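Local coordinates for protein A49R (Vaccinia virus, PDB 4D5T) that inhibits host NF-kappa-B activation by interacting with BTRC, which diminishes ubiquitination of NFKBIA and keeps p65/RELA in the cytoplasm, at residues I36-I40 against M41-N45; T104-Y107 against I108-P112. All blocks are in the same frame, centred on the assembly; numbering follows the deposited sequence.

Both contacts are local and lie toward helix ends in this all-helical, single-chain protein of the Bcl-2 family, and contact 1 comes first along the chain. Contact 1 closes helix 29-40 and starts the loop toward helix 49-61; contact 2 lies in the C-terminal part of helix 95-109, just ahead of helix 112-126. Their centres lie about 11 Å apart, and the two regions touch directly. The SD of Met41 packs on the CG of Met109 at 3.7 Å, and the carbonyl oxygen of Ile40 packs on the CB of Met109 at 3.5 Å. Lys106 also reaches the Phe39 ring in a cation-pi contact. Two turns far apart in sequence are thus packed together, joining helix 29-40 to helix 95-109 within one bundle.

Contact 1. Residues I36-I40 against M41-N45; sequences IVNFI and MCRSN
The carbonyl oxygen of Asn38 takes two backbone N-H groups: Arg43 N at 2.8 Å, nearly straight at 162°, and Met41 N in a weak bond. Met41 N also donates to Val37 O at 3.0 Å, the last i to i+4 bond of the helix. Cys42 N turns back to Phe39 O at 3.1 Å. That same oxygen accepts from a water that also bonds Ser44 OG, so the water bridges helix and loop. Ser44 OG itself sits at the edge of the Phe39 ring, 3.3 Å from CD1. Val37 and Met41 run side by side, CG1 to CG at 4.2 Å, and a bend at chi2 (-57°) helps bring Met41 CE to Ile40 CG2. Asn38 OD1 lies at the edge of the Arg43 guanidinium, near its plane and on the NH1 side, with the amide turned 77° from that plane; Met41 CB lies over one guanidinium face, toward the rim. Met41 also packs on Ala119 of helix 112-126. Cys42, with positive phi, is the C' residue, and the crossed pair Arg43 N to Asn38 O and Cys42 N to Phe39 O makes this helix end a Schellman motif.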
ATOM      1  N   ILE A  36       7.886  -2.131   1.792  1.00 21.68           N
ATOM      2  CA  ILE A  36       6.438  -2.268   2.005  1.00 22.55           C
ATOM      3  C   ILE A  36       6.103  -2.293   3.491  1.00 22.77           C
ATOM      4  O   ILE A  36       5.197  -1.570   3.932  1.00 24.41           O
ATOM      5  CB  ILE A  36       5.889  -3.501   1.221  1.00 22.44           C
ATOM      6  CG1 ILE A  36       5.966  -3.210  -0.275  1.00 22.18           C
ATOM      7  CG2 ILE A  36       4.452  -3.776   1.634  1.00 22.62           C
ATOM      8  CD1 ILE A  36       5.691  -4.402  -1.162  1.00 23.27           C
ATOM      9  N   VAL A  37       6.840  -3.092   4.270  1.00 22.94           N
ATOM     10  CA  VAL A  37       6.648  -3.159   5.731  1.00 23.74           C
ATOM     11  C   VAL A  37       6.810  -1.746   6.339  1.00 24.72           C
ATOM     12  O   VAL A  37       5.978  -1.273   7.130  1.00 25.66           O
ATOM     13  CB  VAL A  37       7.598  -4.155   6.420  1.00 24.98           C
ATOM     14  CG1 VAL A  37       7.474  -4.052   7.965  1.00 26.86           C
ATOM     15  CG2 VAL A  37       7.262  -5.570   5.987  1.00 24.82           C
ATOM     16  N   ASN A  38       7.884  -1.100   5.966  1.00 25.91           N
ATOM     17  CA  ASN A  38       8.141   0.248   6.489  1.00 27.80           C
ATOM     18  C   ASN A  38       7.018   1.245   6.130  1.00 25.97           C
ATOM     19  O   ASN A  38       6.661   2.074   6.943  1.00 26.57           O
ATOM     20  CB  ASN A  38       9.523   0.721   6.075  1.00 28.20           C
ATOM     21  CG  ASN A  38      10.652   0.033   6.879  1.00 31.39           C
ATOM     22  OD1 ASN A  38      10.463  -0.342   8.004  1.00 31.07           O
ATOM     23  ND2 ASN A  38      11.846   0.024   6.341  1.00 33.20           N
ATOM     24  N   PHE A  39       6.493   1.190   4.914  1.00 23.65           N
ATOM     25  CA  PHE A  39       5.347   2.029   4.549  1.00 24.12           C
ATOM     26  C   PHE A  39       4.137   1.749   5.503  1.00 24.41           C
ATOM     27  O   PHE A  39       3.480   2.686   5.997  1.00 25.87           O
ATOM     28  CB  PHE A  39       4.928   1.763   3.086  1.00 22.89           C
ATOM     29  CG  PHE A  39       3.665   2.477   2.687  1.00 24.61           C
ATOM     30  CD1 PHE A  39       3.682   3.853   2.428  1.00 24.81           C
ATOM     31  CD2 PHE A  39       2.449   1.798   2.659  1.00 22.60           C
ATOM     32  CE1 PHE A  39       2.493   4.511   2.054  1.00 25.18           C
ATOM     33  CE2 PHE A  39       1.278   2.454   2.354  1.00 24.81           C
ATOM     34  CZ  PHE A  39       1.276   3.814   2.057  1.00 23.84           C
ATOM     35  N   ILE A  40       3.825   0.470   5.704  1.00 22.94           N
ATOM     36  CA  ILE A  40       2.746   0.058   6.586  1.00 24.70           C
ATOM     37  C   ILE A  40       2.935   0.611   8.021  1.00 28.33           C
ATOM     38  O   ILE A  40       1.934   0.985   8.666  1.00 25.55           O
ATOM     39  CB  ILE A  40       2.615  -1.470   6.560  1.00 25.15           C
ATOM     40  CG1 ILE A  40       1.989  -1.874   5.201  1.00 25.68           C
ATOM     41  CG2 ILE A  40       1.831  -2.004   7.726  1.00 29.45           C
ATOM     42  CD1 ILE A  40       2.151  -3.354   4.919  1.00 25.90           C
ATOM     43  N   MET A  41       4.183   0.669   8.455  1.00 27.75           N
ATOM     44  CA  MET A  41       4.548   1.161   9.807  1.00 31.13           C
ATOM     45  C   MET A  41       4.885   2.673   9.876  1.00 32.75           C
ATOM     46  O   MET A  41       5.386   3.152  10.886  1.00 32.74           O
ATOM     47  CB  MET A  41       5.747   0.390  10.341  1.00 31.29           C
ATOM     48  CG  MET A  41       5.622  -1.155  10.325  1.00 31.36           C
ATOM     49  SD  MET A  41       4.163  -1.683  11.249  1.00 32.90           S
ATOM     50  CE  MET A  41       4.188  -3.423  10.801  1.00 36.86           C
ATOM     51  N   CYS A  42       4.571   3.404   8.813  0.64 33.54           N
ATOM     52  CA  CYS A  42       4.733   4.845   8.735  0.64 35.68           C
ATOM     53  C   CYS A  42       6.181   5.249   8.839  0.64 36.20           C
ATOM     54  O   CYS A  42       6.531   6.171   9.589  0.64 39.87           O
ATOM     55  CB  CYS A  42       3.919   5.536   9.815  0.64 39.54           C
ATOM     56  SG  CYS A  42       2.182   5.673   9.466  0.64 43.65           S
ATOM     57  N   ARG A  43       7.033   4.537   8.128  1.00 34.70           N
ATOM     58  CA  ARG A  43       8.407   4.901   7.925  1.00 41.05           C
ATOM     59  C   ARG A  43       8.747   4.749   6.419  1.00 40.01           C
ATOM     60  O   ARG A  43       9.730   4.128   6.086  1.00 43.26           O
ATOM     61  CB  ARG A  43       9.344   3.981   8.675  1.00 46.01           C
ATOM     62  CG  ARG A  43       9.047   3.778  10.123  1.00 52.90           C
ATOM     63  CD  ARG A  43      10.081   2.809  10.692  1.00 57.27           C
ATOM     64  NE  ARG A  43       9.430   1.872  11.591  1.00 62.81           N
ATOM     65  CZ  ARG A  43       9.279   0.570  11.376  1.00 63.79           C
ATOM     66  NH1 ARG A  43       9.765  -0.015  10.290  1.00 65.30           N
ATOM     67  NH2 ARG A  43       8.635  -0.163  12.280  1.00 66.14           N
ATOM     68  N   SER A  44       7.962   5.369   5.557  1.00 42.68           N
ATOM     69  CA  SER A  44       8.155   5.330   4.095  1.00 44.40           C
ATOM     70  C   SER A  44       9.572   5.674   3.624  1.00 44.50           C
ATOM     71  O   SER A  44      10.228   6.621   4.120  1.00 37.99           O
ATOM     72  CB  SER A  44       7.232   6.329   3.399  1.00 43.26           C
ATOM     73  OG  SER A  44       5.904   6.016   3.603  1.00 45.69           O
ATOM     74  N   ASN A  45      10.014   4.939   2.612  1.00 38.75           N
ATOM     75  CA  ASN A  45      11.146   5.378   1.815  1.00 37.35           C
ATOM     76  C   ASN A  45      10.619   5.799   0.453  1.00 32.95           C
ATOM     77  O   ASN A  45      10.412   4.931  -0.437  1.00 28.97           O
ATOM     78  CB  ASN A  45      12.178   4.249   1.672  1.00 39.15           C
ATOM     79  CG  ASN A  45      13.219   4.557   0.623  1.00 41.95           C
ATOM     80  OD1 ASN A  45      13.453   5.723   0.285  1.00 40.93           O
ATOM     81  ND2 ASN A  45      13.820   3.541   0.094  1.00 42.73           N
TER
HETATM   82  O   HOH W   1       3.932   5.477   5.392  1.00 36.95           O

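Contact 2. Residues T104-Y107 against I108-P112; sequences TLKY and IMNNP
This is a local, largely buried contact in the C-terminal part of helix 95-109, leading into the short link to helix 112-126. Three successive i to i+4 backbone bonds carry it: Ile108 N to Thr104 O at 3.0 Å, Met109 N to Leu105 O at 2.8 Å, and Asn110 N to Lys106 O at 2.9 Å. The third is more bent, at 133°, and Asn110 N also makes a weak bond to Tyr107 O, so one N-H is shared between two carbonyls. Asn111 N then donates to Ile108 O, an i to i+3 bond in the turn that follows. Asn111 is the N-cap of helix 112-126, its OD1 accepting from Phe114 N; one helix therefore gives way to the next within a few residues, a tight helix-helix junction in the Bcl-2-like bundle. The side-chain pairs are three or four residues apart. The side chains of Ile108 and Thr104 cross at a slant, CD1 of Ile108 lying 4.2 Å from CG2 of Thr104, while the hydroxyl of Thr104 bonds to Asp100 O. Asn110 and Tyr107 lie side by side and point the same way, their amide and ring planes 62° apart. With CG beside the backbone N (chi1 -67°), the Asn110 amide stands next to the end of this segment: ND2 comes to the edge of the Tyr107 ring, 4.1 Å from CD1, and bonds to Tyr58 OH. Lys106 is extended beyond CG; CG of Lys106 lies 4.2 Å from OD1 of Asn110, and its ammonium makes a cation-pi contact with Tyr58. The CG of Met109 rests 3.3 Å from Leu105 O, and farther out this side chain packs on Ala119 and Leu122 of helix 112-126.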
ATOM      1  N   THR A 104      -4.855  -0.918   3.801  1.00 23.92           N
ATOM      2  CA  THR A 104      -5.662  -1.363   4.967  1.00 24.35           C
ATOM      3  C   THR A 104      -4.761  -1.716   6.159  1.00 24.06           C
ATOM      4  O   THR A 104      -5.047  -1.320   7.319  1.00 25.18           O
ATOM      5  CB  THR A 104      -6.523  -2.586   4.616  1.00 25.32           C
ATOM      6  OG1 THR A 104      -7.477  -2.209   3.617  1.00 25.96           O
ATOM      7  CG2 THR A 104      -7.299  -3.061   5.857  1.00 27.15           C
ATOM      8  N   LEU A 105      -3.662  -2.408   5.898  1.00 22.03           N
ATOM      9  CA  LEU A 105      -2.727  -2.765   6.952  1.00 22.99           C
ATOM     10  C   LEU A 105      -2.142  -1.480   7.578  1.00 24.29           C
ATOM     11  O   LEU A 105      -1.908  -1.411   8.798  1.00 26.75           O
ATOM     12  CB  LEU A 105      -1.616  -3.726   6.460  1.00 22.41           C
ATOM     13  CG  LEU A 105      -2.196  -5.116   6.089  1.00 23.68           C
ATOM     14  CD1 LEU A 105      -1.134  -5.972   5.447  1.00 24.37           C
ATOM     15  CD2 LEU A 105      -2.802  -5.884   7.201  1.00 24.23           C
ATOM     16  N   LYS A 106      -1.833  -0.473   6.769  1.00 24.79           N
ATOM     17  CA  LYS A 106      -1.354   0.813   7.274  1.00 26.04           C
ATOM     18  C   LYS A 106      -2.407   1.460   8.169  1.00 25.92           C
ATOM     19  O   LYS A 106      -2.080   1.908   9.279  1.00 27.78           O
ATOM     20  CB  LYS A 106      -0.943   1.753   6.115  1.00 25.30           C
ATOM     21  CG  LYS A 106      -0.486   3.106   6.620  1.00 28.31           C
ATOM     22  CD  LYS A 106       0.172   3.950   5.557  1.00 30.01           C
ATOM     23  CE  LYS A 106       0.476   5.315   6.206  1.00 36.18           C
ATOM     24  NZ  LYS A 106       1.395   6.140   5.447  1.00 40.12           N
ATOM     25  N   TYR A 107      -3.681   1.408   7.785  1.00 26.94           N
ATOM     26  CA  TYR A 107      -4.712   1.952   8.693  1.00 28.94           C
ATOM     27  C   TYR A 107      -4.720   1.228  10.032  1.00 30.78           C
ATOM     28  O   TYR A 107      -4.927   1.824  11.116  1.00 35.16           O
ATOM     29  CB  TYR A 107      -6.110   1.878   8.099  1.00 29.19           C
ATOM     30  CG  TYR A 107      -6.375   2.624   6.842  1.00 30.27           C
ATOM     31  CD1 TYR A 107      -5.915   3.941   6.636  1.00 30.60           C
ATOM     32  CD2 TYR A 107      -7.203   2.068   5.872  1.00 32.83           C
ATOM     33  CE1 TYR A 107      -6.183   4.629   5.454  1.00 31.25           C
ATOM     34  CE2 TYR A 107      -7.462   2.755   4.690  1.00 34.17           C
ATOM     35  CZ  TYR A 107      -6.978   4.042   4.514  1.00 31.72           C
ATOM     36  OH  TYR A 107      -7.335   4.702   3.378  1.00 37.01           O
ATOM     37  N   ILE A 108      -4.595  -0.098   9.980  1.00 32.54           N
ATOM     38  CA  ILE A 108      -4.671  -0.930  11.174  1.00 31.23           C
ATOM     39  C   ILE A 108      -3.465  -0.660  12.069  1.00 30.29           C
ATOM     40  O   ILE A 108      -3.624  -0.497  13.299  1.00 30.38           O
ATOM     41  CB  ILE A 108      -4.753  -2.424  10.848  1.00 30.57           C
ATOM     42  CG1 ILE A 108      -6.074  -2.742  10.148  1.00 32.60           C
ATOM     43  CG2 ILE A 108      -4.610  -3.263  12.130  1.00 31.41           C
ATOM     44  CD1 ILE A 108      -6.127  -4.173   9.710  1.00 31.83           C
ATOM     45  N   MET A 109      -2.294  -0.492  11.460  1.00 29.10           N
ATOM     46  CA  MET A 109      -1.073  -0.114  12.219  1.00 29.95           C
ATOM     47  C   MET A 109      -1.073   1.332  12.720  1.00 29.92           C
ATOM     48  O   MET A 109      -0.300   1.681  13.619  1.00 29.46           O
ATOM     49  CB  MET A 109       0.192  -0.364  11.399  1.00 30.11           C
ATOM     50  CG  MET A 109       0.489  -1.833  11.077  1.00 31.17           C
ATOM     51  SD  MET A 109       0.693  -2.947  12.450  1.00 30.43           S
ATOM     52  CE  MET A 109      -0.940  -3.492  12.763  1.00 28.15           C
ATOM     53  N   ASN A 110      -1.964   2.174  12.204  1.00 31.94           N
ATOM     54  CA  ASN A 110      -2.207   3.550  12.779  1.00 35.15           C
ATOM     55  C   ASN A 110      -2.898   3.496  14.159  1.00 33.99           C
ATOM     56  O   ASN A 110      -2.987   4.501  14.817  1.00 37.87           O
ATOM     57  CB  ASN A 110      -3.065   4.455  11.832  1.00 36.15           C
ATOM     58  CG  ASN A 110      -2.365   4.835  10.504  1.00 36.98           C
ATOM     59  OD1 ASN A 110      -1.141   4.830  10.384  1.00 38.16           O
ATOM     60  ND2 ASN A 110      -3.184   5.186   9.481  1.00 38.98           N
ATOM     61  N   ASN A 111      -3.413   2.320  14.556  1.00 34.57           N
ATOM     62  CA  ASN A 111      -4.048   2.080  15.896  1.00 36.19           C
ATOM     63  C   ASN A 111      -2.986   1.490  16.824  1.00 36.05           C
ATOM     64  O   ASN A 111      -2.555   0.367  16.649  1.00 34.53           O
ATOM     65  CB  ASN A 111      -5.240   1.117  15.740  1.00 36.38           C
ATOM     66  CG  ASN A 111      -5.952   0.781  17.032  1.00 39.54           C
ATOM     67  OD1 ASN A 111      -5.396   0.142  17.939  1.00 39.82           O
ATOM     68  ND2 ASN A 111      -7.183   1.274  17.158  1.00 40.32           N
ATOM     69  N   PRO A 112      -2.556   2.238  17.845  1.00 37.72           N
ATOM     70  CA  PRO A 112      -1.437   1.760  18.686  1.00 37.99           C
ATOM     71  C   PRO A 112      -1.614   0.418  19.425  1.00 39.23           C
ATOM     72  O   PRO A 112      -0.627  -0.322  19.586  1.00 41.24           O
ATOM     73  CB  PRO A 112      -1.297   2.836  19.734  1.00 41.84           C
ATOM     74  CG  PRO A 112      -1.870   4.058  19.141  1.00 42.54           C
ATOM     75  CD  PRO A 112      -2.950   3.608  18.181  1.00 41.10           C
TER